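Local structure of Plm1 (Streptomyces sp. HK803, 4HXY) at residues 140-145 with 161-166; 72-77 with 83-88. The protein probably uses NADPH to reduce the beta-keto group of a polyketide intermediate, as the ketoreductase domain of the first module of phoslactomycin biosynthesis. All blocks are in the same frame, centred on the assembly; numbering follows the deposited sequence.

Overall arrangement
Contact 2 comes first along the chain and is complete before contact 1 begins; their centres lie about 19 Å apart. Both pack a helix on parallel strands of one sheet region, in which 85-90 pairs with 125-131 and 125-131 with 160-164. The helices sit on opposite faces: 67-77 meets V85 on one, 137-148 meets V163 on the other. The contacts touch where L143 CD1 of helix 137-148 reaches V88 CG1 of strand 85-90, at 3.9 Å. Both lie before residue 194, where the NADPH pocket begins, consistent with the Rossmann-like structural subdomain that modular ketoreductases carry ahead of their catalytic one.

Contact 1 (140-145 with 161-166); sequences RRALAG and LAVRDG
A142 on helix 137-148 and V163 on strand 160-164 carry this small, buried contact, and the hairpin turn just past the strand adds a marginal touch at G166. Along the helix, R140 comes first and turns to the short helix 36-39 and the residue after it: its NE bonds to the carbonyl O of A37 and its NH2 to OG of S40. Its own carbonyl takes the amide of A144, one turn further along the helix.

At A142 the helix meets the strand. The methyl faces the sheet and stands in front of the fork of V163, 3.8 Å from A142 CB to V163 CG1 and the same from A142 CB to V163 CG2. With CG1 anti to the backbone N (chi1 -180°), the valine turns both branches to the helix. The carbonyl O of G166 also approaches the methyl, 4.3 Å from G166 O to A142 CB. Around the same valine, V129 and L131 of strand 125-131 and L168 of strand 167-175 complete an apolar patch.

R164 folds over the reverse face of the strand. Its NH1 bonds to V163 O at 2.9 Å, coming from above the carbonyl plane, while NE and NH2 form salt bridges with D100 and D130; all three nitrogens are thus engaged, which should hold the guanidinium firmly. D165 and G166 both have left-handed backbone angles, as in a type I' turn, and link 160-164 to its antiparallel neighbour 167-175. Helix 137-148 connects parallel strands 125-131 and 160-164, the beta-alpha-beta crossover of a Rossmann-like fold.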
loop_
_atom_site.group_PDB
_atom_site.type_symbol
_atom_site.label_atom_id
_atom_site.label_comp_id
_atom_site.label_asym_id
_atom_site.label_seq_id
_atom_site.Cartn_x
_atom_site.Cartn_y
_atom_site.Cartn_z
ATOM N N ARG A 140 -13.166 -23.941 1.912
ATOM C CA ARG A 140 -14.005 -24.116 0.725
ATOM C C ARG A 140 -15.434 -23.621 0.934
ATOM O O ARG A 140 -15.994 -22.957 0.071
ATOM C CB ARG A 140 -14.047 -25.576 0.313
ATOM C CG ARG A 140 -12.793 -26.040 -0.338
ATOM C CD ARG A 140 -12.888 -27.517 -0.663
ATOM N NE ARG A 140 -13.486 -27.779 -1.970
ATOM C CZ ARG A 140 -14.727 -28.221 -2.177
ATOM N NH1 ARG A 140 -15.564 -28.446 -1.169
ATOM N NH2 ARG A 140 -15.141 -28.442 -3.416
ATOM N N ARG A 141 -16.022 -23.942 2.086
ATOM C CA ARG A 141 -17.414 -23.588 2.359
ATOM C C ARG A 141 -17.623 -22.109 2.639
ATOM O O ARG A 141 -18.658 -21.549 2.266
ATOM C CB ARG A 141 -17.975 -24.417 3.524
ATOM C CG ARG A 141 -18.112 -25.897 3.234
ATOM C CD ARG A 141 -19.002 -26.566 4.301
ATOM N NE ARG A 141 -18.496 -26.311 5.656
ATOM C CZ ARG A 141 -17.603 -27.067 6.302
ATOM N NH1 ARG A 141 -17.098 -28.179 5.751
ATOM N NH2 ARG A 141 -17.212 -26.716 7.525
ATOM N N ALA A 142 -16.647 -21.487 3.283
ATOM C CA ALA A 142 -16.701 -20.071 3.532
ATOM C C ALA A 142 -16.662 -19.311 2.205
ATOM O O ALA A 142 -17.386 -18.358 2.025
ATOM C CB ALA A 142 -15.557 -19.636 4.449
ATOM N N LEU A 143 -15.797 -19.737 1.292
ATOM C CA LEU A 143 -15.727 -19.100 -0.022
ATOM C C LEU A 143 -16.995 -19.323 -0.844
ATOM O O LEU A 143 -17.501 -18.436 -1.482
ATOM C CB LEU A 143 -14.519 -19.578 -0.828
ATOM C CG LEU A 143 -14.418 -18.853 -2.173
ATOM C CD1 LEU A 143 -14.131 -17.383 -1.983
ATOM C CD2 LEU A 143 -13.375 -19.453 -3.008
ATOM N N ALA A 144 -17.510 -20.535 -0.809
ATOM C CA ALA A 144 -18.701 -20.849 -1.585
ATOM C C ALA A 144 -19.888 -20.021 -1.132
ATOM O O ALA A 144 -20.617 -19.493 -1.945
ATOM C CB ALA A 144 -19.009 -22.318 -1.488
ATOM N N GLY A 145 -20.055 -19.895 0.173
ATOM C CA GLY A 145 -21.112 -19.050 0.738
ATOM C C GLY A 145 -20.983 -17.608 0.288
ATOM O O GLY A 145 -21.971 -16.955 -0.028
ATOM N N LEU A 161 -12.821 -9.172 2.279
ATOM C CA LEU A 161 -13.062 -10.267 3.216
ATOM C C LEU A 161 -11.828 -11.122 3.424
ATOM O O LEU A 161 -10.960 -11.246 2.541
ATOM C CB LEU A 161 -14.201 -11.151 2.687
ATOM C CG LEU A 161 -15.571 -10.474 2.580
ATOM C CD1 LEU A 161 -16.482 -11.296 1.720
ATOM C CD2 LEU A 161 -16.164 -10.244 3.990
ATOM N N ALA A 162 -11.783 -11.775 4.583
ATOM C CA ALA A 162 -10.757 -12.743 4.879
ATOM C C ALA A 162 -11.384 -13.932 5.582
ATOM O O ALA A 162 -12.290 -13.781 6.404
ATOM C CB ALA A 162 -9.651 -12.115 5.746
ATOM N N VAL A 163 -10.893 -15.116 5.246
ATOM C CA VAL A 163 -11.285 -16.354 5.933
ATOM C C VAL A 163 -10.168 -16.783 6.877
ATOM O O VAL A 163 -9.003 -16.884 6.488
ATOM C CB VAL A 163 -11.639 -17.494 4.942
ATOM C CG1 VAL A 163 -12.045 -18.738 5.731
ATOM C CG2 VAL A 163 -12.762 -17.066 4.017
ATOM N N ARG A 164 -10.522 -16.962 8.151
ATOM C CA ARG A 164 -9.575 -17.410 9.177
ATOM C C ARG A 164 -10.296 -18.413 10.059
ATOM O O ARG A 164 -11.373 -18.115 10.580
ATOM C CB ARG A 164 -9.069 -16.244 10.031
ATOM C CG ARG A 164 -8.269 -15.162 9.254
ATOM C CD ARG A 164 -6.923 -15.673 8.770
ATOM N NE ARG A 164 -6.101 -14.626 8.152
ATOM C CZ ARG A 164 -6.085 -14.335 6.853
ATOM N NH1 ARG A 164 -6.860 -14.984 5.984
ATOM N NH2 ARG A 164 -5.287 -13.381 6.426
ATOM N N ASP A 165 -9.728 -19.613 10.157
ATOM C CA ASP A 165 -10.328 -20.731 10.917
ATOM C C ASP A 165 -11.803 -20.936 10.558
ATOM O O ASP A 165 -12.666 -21.126 11.424
ATOM C CB ASP A 165 -10.143 -20.531 12.430
ATOM C CG ASP A 165 -10.219 -21.860 13.220
ATOM O OD1 ASP A 165 -10.194 -22.957 12.604
ATOM O OD2 ASP A 165 -10.290 -21.795 14.470
ATOM N N GLY A 166 -12.106 -20.865 9.268
ATOM C CA GLY A 166 -13.470 -21.058 8.793
ATOM C C GLY A 166 -14.465 -19.931 9.044
ATOM O O GLY A 166 -15.635 -20.069 8.723
#

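Contact 2 (72-77 with 83-88)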
loop_
_atom_site.group_PDB
_atom_site.type_symbol
_atom_site.label_atom_id
_atom_site.label_comp_id
_atom_site.label_asym_id
_atom_site.label_seq_id
_atom_site.Cartn_x
_atom_site.Cartn_y
_atom_site.Cartn_z
ATOM N N ALA A 72 -4.015 -8.626 -15.428
ATOM C CA ALA A 72 -4.217 -9.476 -16.594
ATOM C C ALA A 72 -5.643 -10.034 -16.689
ATOM O O ALA A 72 -6.216 -10.060 -17.774
ATOM C CB ALA A 72 -3.214 -10.620 -16.625
ATOM N N ALA A 73 -6.197 -10.470 -15.563
ATOM C CA ALA A 73 -7.565 -10.987 -15.535
ATOM C C ALA A 73 -8.567 -9.914 -15.907
ATOM O O ALA A 73 -9.521 -10.167 -16.643
ATOM C CB ALA A 73 -7.886 -11.562 -14.154
ATOM N N LEU A 74 -8.374 -8.693 -15.414
ATOM C CA LEU A 74 -9.304 -7.621 -15.717
ATOM C C LEU A 74 -9.232 -7.266 -17.199
ATOM O O LEU A 74 -10.240 -6.916 -17.788
ATOM C CB LEU A 74 -9.022 -6.380 -14.831
ATOM C CG LEU A 74 -9.399 -6.607 -13.368
ATOM C CD1 LEU A 74 -8.817 -5.517 -12.452
ATOM C CD2 LEU A 74 -10.953 -6.730 -13.190
ATOM N N HIS A 75 -8.050 -7.358 -17.803
ATOM C CA HIS A 75 -7.937 -7.141 -19.245
ATOM C C HIS A 75 -8.652 -8.237 -20.038
ATOM O O HIS A 75 -9.173 -7.971 -21.131
ATOM C CB HIS A 75 -6.474 -7.061 -19.686
ATOM C CG HIS A 75 -5.763 -5.842 -19.196
ATOM N ND1 HIS A 75 -6.416 -4.682 -18.839
ATOM C CD2 HIS A 75 -4.446 -5.612 -18.987
ATOM C CE1 HIS A 75 -5.528 -3.791 -18.428
ATOM N NE2 HIS A 75 -4.328 -4.326 -18.519
ATOM N N GLU A 76 -8.655 -9.456 -19.517
ATOM C CA GLU A 76 -9.341 -10.557 -20.195
ATOM C C GLU A 76 -10.837 -10.356 -20.264
ATOM O O GLU A 76 -11.459 -10.725 -21.239
ATOM C CB GLU A 76 -9.109 -11.895 -19.514
ATOM C CG GLU A 76 -7.761 -12.469 -19.699
ATOM C CD GLU A 76 -7.476 -12.990 -21.097
ATOM O OE1 GLU A 76 -8.394 -13.242 -21.887
ATOM O OE2 GLU A 76 -6.295 -13.135 -21.393
ATOM N N VAL A 77 -11.412 -9.839 -19.191
ATOM C CA VAL A 77 -12.858 -9.650 -19.142
ATOM C C VAL A 77 -13.344 -8.283 -19.609
ATOM O O VAL A 77 -14.529 -8.024 -19.620
ATOM C CB VAL A 77 -13.464 -10.005 -17.765
ATOM C CG1 VAL A 77 -13.186 -11.449 -17.436
ATOM C CG2 VAL A 77 -12.961 -9.098 -16.690
ATOM N N GLY A 83 -20.712 -11.801 -14.940
ATOM C CA GLY A 83 -21.147 -11.532 -13.592
ATOM C C GLY A 83 -20.021 -10.951 -12.754
ATOM O O GLY A 83 -18.953 -10.597 -13.284
ATOM N N PRO A 84 -20.241 -10.870 -11.434
ATOM C CA PRO A 84 -19.261 -10.270 -10.526
ATOM C C PRO A 84 -17.874 -10.925 -10.593
ATOM O O PRO A 84 -17.770 -12.147 -10.684
ATOM C CB PRO A 84 -19.875 -10.504 -9.142
ATOM C CG PRO A 84 -21.322 -10.796 -9.373
ATOM C CD PRO A 84 -21.406 -11.423 -10.718
ATOM N N VAL A 85 -16.844 -10.091 -10.532
ATOM C CA VAL A 85 -15.461 -10.519 -10.565
ATOM C C VAL A 85 -14.915 -10.543 -9.150
ATOM O O VAL A 85 -14.807 -9.502 -8.487
ATOM C CB VAL A 85 -14.612 -9.562 -11.399
ATOM C CG1 VAL A 85 -13.156 -9.985 -11.394
ATOM C CG2 VAL A 85 -15.163 -9.503 -12.839
ATOM N N TRP A 86 -14.561 -11.736 -8.712
ATOM C CA TRP A 86 -14.034 -11.958 -7.378
ATOM C C TRP A 86 -12.590 -12.381 -7.504
ATOM O O TRP A 86 -12.247 -13.146 -8.416
ATOM C CB TRP A 86 -14.856 -13.056 -6.681
ATOM C CG TRP A 86 -16.154 -12.573 -6.163
ATOM C CD1 TRP A 86 -17.365 -12.594 -6.805
ATOM C CD2 TRP A 86 -16.390 -11.973 -4.882
ATOM N NE1 TRP A 86 -18.329 -12.025 -5.999
ATOM C CE2 TRP A 86 -17.756 -11.630 -4.825
ATOM C CE3 TRP A 86 -15.571 -11.669 -3.794
ATOM C CZ2 TRP A 86 -18.322 -11.012 -3.706
ATOM C CZ3 TRP A 86 -16.123 -11.046 -2.699
ATOM C CH2 TRP A 86 -17.487 -10.736 -2.652
ATOM N N CYS A 87 -11.751 -11.896 -6.594
ATOM C CA CYS A 87 -10.328 -12.213 -6.595
ATOM C C CYS A 87 -9.935 -12.834 -5.263
ATOM O O CYS A 87 -10.157 -12.220 -4.208
ATOM C CB CYS A 87 -9.513 -10.952 -6.866
ATOM S SG CYS A 87 -7.728 -11.255 -6.910
ATOM N N VAL A 88 -9.358 -14.038 -5.308
ATOM C CA VAL A 88 -8.866 -14.699 -4.087
ATOM C C VAL A 88 -7.337 -14.655 -3.998
ATOM O O VAL A 88 -6.634 -14.828 -4.989
ATOM C CB VAL A 88 -9.339 -16.162 -3.940
ATOM C CG1 VAL A 88 -10.815 -16.203 -3.632
ATOM C CG2 VAL A 88 -9.001 -16.994 -5.195
#
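Between L74 of helix 67-77 and V85 of strand 85-90, where the backbones come nearest, the CA atoms are 8.5 Å apart, a gap filled by side chains alone. The helical ladder is regular here, with E76 N to A72 O at 3.1 Å and V77 N to A73 O at 3.2 Å.

V85 receives two side chains, one on each of its branches. L74 CD2 lies 4.3 Å from V85 CG1, and V77 CG2 lies 4.5 Å from V85 CG2, so the valine faces residues three apart on the helix. With CG1 anti to the backbone N (chi1 178°), V85 gives one methyl to each partner. The valines V77 and V85 point their CB atoms at each other's segment. L74 instead leaves the helix flank at an angle and closes the distance through its CD2 methyl, which the extended second torsion (chi2 166°) carries toward the strand. These are loose, purely apolar approaches, and all three residues are buried.

Polar groups of the helix turn to other partners: H75 NE2 bonds to T288 O, E76 OE1 makes a salt bridge with R53, and V77 O takes a bond from NH1 of R124.

Strand 59-63, helix 67-77 and strand 85-90 form a beta-alpha-beta unit of the Rossmann-like fold, and this contact seats its helix on its second strand, with A73 resting on V62 and V85 touching V60 and V62. Helix 105-120 packs beside 67-77 on this face, its L113 and A117 meeting L74 and its V110 meeting C87, while W86 on the reverse face packs against T146 and L147 of helix 137-148, so that strand 85-90 is sandwiched between helices.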